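5,10-methylenetetrahydromethanopterin reductase (Methanopyrus kandleri, PDB 1EZW) catalyses the reversible, coenzyme F420-dependent reduction of methylenetetrahydromethanopterin to methyltetrahydromethanopterin, a step in methanogenesis from carbon dioxide. Local coordinates at residues C37-N42 against K100-K105; R71-T76 against K135-Q140. All blocks are in the same frame, centred on the assembly; numbering follows the deposited sequence.

Contact 1 of 2, residues C37-N42 against K100-K105; sequences CDHYNN and KATFDK
The phenol of Tyr40 receives Thr102 CG2 at its edge, 3.6 Å from Tyr40 CD2, and CB of Asn41 lies on one face of the same ring, offset toward the rim. In one of two modelled conformers of His39, Thr102 OG1 sits over the centre of one imidazole face, 3.4 Å above the ring plane, a placement that remains tentative. At the far end of the phenol, Tyr40 OH sits 3.4 Å from Lys105 CD, and the two side chains cross at about a right angle. Beyond CG the lysine runs extended, which carries NZ past the hydroxyl to a salt bridge with Asp160 of the second subunit; Tyr40 OH is hydrogen-bonded to the backbone O of that same residue. Cutting Tyr40 back to an alanine is likely to strip the cover from the Thr102 methyl and the Lys105 methylenes and leave Asp160 O of the second subunit without its hydroxyl partner. Segment 37-42 lies in the loop between strand 33-36 of the TIM barrel and helix 45-54, and makes a type I turn from His39 to Asn42, closed by Asn42 N to His39 O at 3.0 Å. Thr102 OG1 is hydrogen-bonded to Asp99 OD1, and over the imidazole face it makes a packing contact. Between the two segments the contact is one of van der Waals touch, and the polar ends of Tyr40 and Lys105 are spent on the subunit interface.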
loop_
_atom_site.group_PDB
_atom_site.type_symbol
_atom_site.label_atom_id
_atom_site.label_comp_id
_atom_site.label_asym_id
_atom_site.label_seq_id
_atom_site.Cartn_x
_atom_site.Cartn_y
_atom_site.Cartn_z
ATOM N N CYS A 37 0.262 -2.018 -20.383
ATOM C CA CYS A 37 0.489 -1.188 -21.567
ATOM C C CYS A 37 0.753 0.270 -21.223
ATOM O O CYS A 37 0.340 0.761 -20.170
ATOM C CB CYS A 37 -0.721 -1.282 -22.478
ATOM S SG CYS A 37 -1.186 -2.981 -22.677
ATOM N N ASP A 38 1.465 0.951 -22.117
ATOM C CA ASP A 38 1.810 2.354 -21.908
ATOM C C ASP A 38 1.210 3.246 -22.976
ATOM O O ASP A 38 1.833 3.443 -24.033
ATOM C CB ASP A 38 3.363 2.493 -21.874
ATOM C CG ASP A 38 3.831 3.943 -21.901
ATOM O OD1 ASP A 38 3.125 4.765 -21.298
ATOM O OD2 ASP A 38 4.887 4.230 -22.512
ATOM N N HIS A 39 -0.006 3.758 -22.739
ATOM C CA HIS A 39 -0.692 4.656 -23.701
ATOM C C HIS A 39 -1.184 5.859 -22.904
ATOM O O HIS A 39 -1.850 5.663 -21.884
ATOM C CB HIS A 39 -1.902 3.955 -24.348
ATOM C CG HIS A 39 -1.527 2.887 -25.330
ATOM N ND1 HIS A 39 -2.461 2.100 -25.971
ATOM C CD2 HIS A 39 -0.317 2.491 -25.793
ATOM C CE1 HIS A 39 -1.840 1.263 -26.784
ATOM N NE2 HIS A 39 -0.538 1.478 -26.692
ATOM N N TYR A 40 -0.901 7.081 -23.388
ATOM C CA TYR A 40 -1.257 8.300 -22.662
ATOM C C TYR A 40 -2.742 8.382 -22.322
ATOM O O TYR A 40 -3.127 9.040 -21.342
ATOM C CB TYR A 40 -0.858 9.550 -23.495
ATOM C CG TYR A 40 -1.906 9.852 -24.542
ATOM C CD1 TYR A 40 -3.029 10.628 -24.214
ATOM C CD2 TYR A 40 -1.914 9.147 -25.767
ATOM C CE1 TYR A 40 -4.151 10.676 -25.040
ATOM C CE2 TYR A 40 -3.046 9.193 -26.612
ATOM C CZ TYR A 40 -4.151 9.935 -26.239
ATOM O OH TYR A 40 -5.313 9.868 -26.989
ATOM N N ASN A 41 -3.596 7.723 -23.117
ATOM C CA ASN A 41 -5.023 7.861 -22.863
ATOM C C ASN A 41 -5.527 7.079 -21.668
ATOM O O ASN A 41 -6.629 7.297 -21.197
ATOM C CB ASN A 41 -5.849 7.471 -24.111
ATOM C CG ASN A 41 -5.477 6.114 -24.662
ATOM O OD1 ASN A 41 -4.328 5.856 -24.968
ATOM N ND2 ASN A 41 -6.461 5.255 -24.821
ATOM N N ASN A 42 -4.702 6.174 -21.168
ATOM C CA ASN A 42 -5.109 5.339 -20.037
ATOM C C ASN A 42 -4.353 5.770 -18.802
ATOM O O ASN A 42 -3.602 6.747 -18.858
ATOM C CB ASN A 42 -4.798 3.885 -20.367
ATOM C CG ASN A 42 -5.682 3.379 -21.504
ATOM O OD1 ASN A 42 -6.866 3.667 -21.520
ATOM N ND2 ASN A 42 -5.119 2.626 -22.424
ATOM N N LYS A 100 1.069 3.098 -34.042
ATOM C CA LYS A 100 0.410 4.056 -34.892
ATOM C C LYS A 100 -0.840 4.741 -34.336
ATOM O O LYS A 100 -0.928 5.980 -34.353
ATOM C CB LYS A 100 0.051 3.401 -36.248
ATOM C CG LYS A 100 -0.620 4.374 -37.192
ATOM C CD LYS A 100 -1.071 3.696 -38.504
ATOM C CE LYS A 100 -1.900 4.641 -39.359
ATOM N NZ LYS A 100 -1.247 5.973 -39.619
ATOM N N ALA A 101 -1.790 3.958 -33.834
ATOM C CA ALA A 101 -3.043 4.544 -33.366
ATOM C C ALA A 101 -2.785 5.565 -32.276
ATOM O O ALA A 101 -3.341 6.669 -32.297
ATOM C CB ALA A 101 -3.998 3.442 -32.869
ATOM N N THR A 102 -1.911 5.204 -31.344
ATOM C CA THR A 102 -1.623 6.125 -30.239
ATOM C C THR A 102 -0.764 7.314 -30.657
ATOM O O THR A 102 -1.069 8.454 -30.283
ATOM C CB THR A 102 -0.960 5.376 -29.054
ATOM O OG1 THR A 102 -1.768 4.239 -28.717
ATOM C CG2 THR A 102 -0.894 6.303 -27.808
ATOM N N PHE A 103 0.295 7.077 -31.431
ATOM C CA PHE A 103 1.130 8.192 -31.878
ATOM C C PHE A 103 0.347 9.175 -32.747
ATOM O O PHE A 103 0.496 10.390 -32.597
ATOM C CB PHE A 103 2.390 7.670 -32.575
ATOM C CG PHE A 103 3.513 7.349 -31.623
ATOM C CD1 PHE A 103 3.254 6.846 -30.333
ATOM C CD2 PHE A 103 4.834 7.520 -32.015
ATOM C CE1 PHE A 103 4.300 6.520 -29.467
ATOM C CE2 PHE A 103 5.887 7.203 -31.154
ATOM C CZ PHE A 103 5.623 6.701 -29.878
ATOM N N ASP A 104 -0.548 8.681 -33.616
ATOM C CA ASP A 104 -1.334 9.639 -34.402
ATOM C C ASP A 104 -2.147 10.565 -33.478
ATOM O O ASP A 104 -2.218 11.798 -33.693
ATOM C CB ASP A 104 -2.290 8.912 -35.375
ATOM C CG ASP A 104 -1.556 8.270 -36.553
ATOM O OD1 ASP A 104 -0.403 8.641 -36.823
ATOM O OD2 ASP A 104 -2.159 7.396 -37.227
ATOM N N LYS A 105 -2.741 9.977 -32.438
ATOM C CA LYS A 105 -3.539 10.762 -31.508
ATOM C C LYS A 105 -2.651 11.786 -30.810
ATOM O O LYS A 105 -3.069 12.907 -30.614
ATOM C CB LYS A 105 -4.198 9.871 -30.439
ATOM C CG LYS A 105 -5.353 8.989 -30.947
ATOM C CD LYS A 105 -5.735 8.021 -29.828
ATOM C CE LYS A 105 -6.786 6.993 -30.233
ATOM N NZ LYS A 105 -6.877 5.992 -29.105
#

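Contact 2 of 2, residues R71-T76 against K135-Q140; sequences RHPLIT and KEVIYQ
Pro73 and Leu74 meet Val137 where two helices on the outside of the TIM barrel pack together, 73-86 by its first turn and 127-142 by its later half. The tight part centres on one methyl that serves two residues: Val137 CG1 lies 3.6 Å from Leu74 CD2 and 4.0 Å from Pro73 CB. A chi1 of 167° swings Val137 CG1 to the side opposite its backbone N, toward both residues, and the leucine and valine side chains cross at about a right angle. Leu74 starts out away from the other helix, and it is the branch ending in CD2 that comes back to touch. Ile138 is held more loosely, by single contacts: its CD1 stays 4.0 Å from Thr76 CG2 and its CG1 4.2 Å from Pro73 O. Ile138 also leans on Ile93 and Met95 of strand 93-95, which places this half of the contact against the barrel wall. The five touching residues are all buried, while helix 127-142 turns exposed Glu136 to solvent. Helix 73-86 is capped by His72 at its N-cap position: Leu74 N donates to His72 ND1 at 3.0 Å, nearly in the ring plane and with an N-H...N angle of 169°.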
loop_
_atom_site.group_PDB
_atom_site.type_symbol
_atom_site.label_atom_id
_atom_site.label_comp_id
_atom_site.label_asym_id
_atom_site.label_seq_id
_atom_site.Cartn_x
_atom_site.Cartn_y
_atom_site.Cartn_z
ATOM N N ARG A 71 9.067 9.766 -23.644
ATOM C CA ARG A 71 9.772 10.168 -22.409
ATOM C C ARG A 71 11.245 10.026 -22.731
ATOM O O ARG A 71 11.636 9.138 -23.484
ATOM C CB ARG A 71 9.495 9.192 -21.254
ATOM C CG ARG A 71 8.026 9.098 -20.868
ATOM C CD ARG A 71 7.941 8.067 -19.710
ATOM N NE ARG A 71 6.559 7.778 -19.305
ATOM C CZ ARG A 71 5.727 7.025 -20.023
ATOM N NH1 ARG A 71 4.481 6.795 -19.610
ATOM N NH2 ARG A 71 6.148 6.504 -21.167
ATOM N N HIS A 72 12.083 10.871 -22.134
ATOM C CA HIS A 72 13.516 10.758 -22.338
ATOM C C HIS A 72 13.955 9.394 -21.798
ATOM O O HIS A 72 13.440 8.919 -20.786
ATOM C CB HIS A 72 14.206 11.879 -21.551
ATOM C CG HIS A 72 15.654 12.069 -21.890
ATOM N ND1 HIS A 72 16.637 11.200 -21.478
ATOM C CD2 HIS A 72 16.276 13.034 -22.620
ATOM C CE1 HIS A 72 17.813 11.616 -21.945
ATOM N NE2 HIS A 72 17.618 12.731 -22.637
ATOM N N PRO A 73 14.889 8.719 -22.465
ATOM C CA PRO A 73 15.305 7.425 -21.946
ATOM C C PRO A 73 15.837 7.420 -20.517
ATOM O O PRO A 73 15.728 6.402 -19.839
ATOM C CB PRO A 73 16.322 6.944 -23.002
ATOM C CG PRO A 73 16.812 8.186 -23.615
ATOM C CD PRO A 73 15.550 8.984 -23.771
ATOM N N LEU A 74 16.368 8.556 -20.031
ATOM C CA LEU A 74 16.868 8.609 -18.665
ATOM C C LEU A 74 15.662 8.619 -17.714
ATOM O O LEU A 74 15.776 8.152 -16.591
ATOM C CB LEU A 74 17.717 9.875 -18.420
ATOM C CG LEU A 74 19.120 9.776 -19.047
ATOM C CD1 LEU A 74 19.815 11.174 -18.962
ATOM C CD2 LEU A 74 19.965 8.715 -18.287
ATOM N N ILE A 75 14.540 9.187 -18.166
ATOM C CA ILE A 75 13.313 9.161 -17.348
ATOM C C ILE A 75 12.767 7.706 -17.330
ATOM O O ILE A 75 12.346 7.191 -16.278
ATOM C CB ILE A 75 12.283 10.133 -17.891
ATOM C CG1 ILE A 75 12.773 11.572 -17.630
ATOM C CG2 ILE A 75 10.909 9.888 -17.245
ATOM C CD1 ILE A 75 12.940 11.892 -16.134
ATOM N N THR A 76 12.759 7.041 -18.480
ATOM C CA THR A 76 12.323 5.641 -18.480
ATOM C C THR A 76 13.244 4.819 -17.553
ATOM O O THR A 76 12.769 3.998 -16.768
ATOM C CB THR A 76 12.354 5.080 -19.930
ATOM O OG1 THR A 76 11.350 5.748 -20.702
ATOM C CG2 THR A 76 12.088 3.561 -19.913
ATOM N N LYS A 135 18.171 1.106 -24.877
ATOM C CA LYS A 135 18.654 0.020 -24.050
ATOM C C LYS A 135 20.016 0.362 -23.416
ATOM O O LYS A 135 20.229 0.138 -22.211
ATOM C CB LYS A 135 18.770 -1.283 -24.865
ATOM C CG LYS A 135 19.097 -2.435 -23.946
ATOM C CD LYS A 135 19.660 -3.660 -24.657
ATOM C CE LYS A 135 20.024 -4.729 -23.620
ATOM N NZ LYS A 135 21.006 -5.759 -24.086
ATOM N N GLU A 136 20.961 0.880 -24.209
ATOM C CA GLU A 136 22.262 1.227 -23.634
ATOM C C GLU A 136 22.128 2.260 -22.513
ATOM O O GLU A 136 22.796 2.150 -21.491
ATOM C CB GLU A 136 23.224 1.760 -24.703
ATOM C CG GLU A 136 23.619 0.705 -25.688
ATOM C CD GLU A 136 24.263 -0.490 -25.022
ATOM O OE1 GLU A 136 23.909 -1.621 -25.404
ATOM O OE2 GLU A 136 25.120 -0.309 -24.119
ATOM N N VAL A 137 21.286 3.262 -22.709
ATOM C CA VAL A 137 21.110 4.273 -21.675
ATOM C C VAL A 137 20.511 3.669 -20.398
ATOM O O VAL A 137 20.964 3.952 -19.286
ATOM C CB VAL A 137 20.220 5.419 -22.185
ATOM C CG1 VAL A 137 19.771 6.330 -21.003
ATOM C CG2 VAL A 137 21.006 6.237 -23.236
ATOM N N ILE A 138 19.484 2.847 -20.562
ATOM C CA ILE A 138 18.890 2.236 -19.383
ATOM C C ILE A 138 19.859 1.399 -18.598
ATOM O O ILE A 138 19.926 1.519 -17.379
ATOM C CB ILE A 138 17.655 1.379 -19.787
ATOM C CG1 ILE A 138 16.559 2.303 -20.325
ATOM C CG2 ILE A 138 17.188 0.541 -18.577
ATOM C CD1 ILE A 138 15.335 1.499 -20.875
ATOM N N TYR A 139 20.646 0.543 -19.264
ATOM C CA TYR A 139 21.535 -0.313 -18.508
ATOM C C TYR A 139 22.730 0.431 -17.930
ATOM O O TYR A 139 23.210 0.061 -16.865
ATOM C CB TYR A 139 21.901 -1.554 -19.348
ATOM C CG TYR A 139 20.684 -2.489 -19.306
ATOM C CD1 TYR A 139 19.603 -2.303 -20.180
ATOM C CD2 TYR A 139 20.593 -3.469 -18.320
ATOM C CE1 TYR A 139 18.425 -3.088 -20.076
ATOM C CE2 TYR A 139 19.419 -4.274 -18.193
ATOM C CZ TYR A 139 18.354 -4.066 -19.072
ATOM O OH TYR A 139 17.202 -4.813 -18.968
ATOM N N GLN A 140 23.194 1.490 -18.599
ATOM C CA GLN A 140 24.232 2.300 -17.960
ATOM C C GLN A 140 23.667 2.893 -16.658
ATOM O O GLN A 140 24.368 2.944 -15.642
ATOM C CB GLN A 140 24.713 3.456 -18.834
ATOM C CG GLN A 140 25.641 3.005 -19.999
ATOM C CD GLN A 140 26.280 4.212 -20.656
ATOM O OE1 GLN A 140 26.604 5.182 -19.968
ATOM N NE2 GLN A 140 26.524 4.138 -21.987
#

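Overall arrangement
Contacts 1 and 2 have their centres 20 Å apart, yet their first segments are joined directly by a salt bridge in which Arg71 NH2 lies 2.9 Å from Asp38 OD2. The same carboxylate oxygen is also hydrogen-bonded to Thr66 OG1. In the chain the segments alternate, 37-42, 71-76, 100-105 and 135-140, and helices 100-106 and 127-142 are consecutive, so both contacts belong to the same early part of the barrel. Both also face the second subunit: Tyr40 O is hydrogen-bonded to Tyr141 OH of that subunit, while Leu74 packs on its Tyr40. Residues of the two contacts therefore meet again across the interface with the second subunit. The magnesium ion is bound elsewhere, at Thr56 and Ser57.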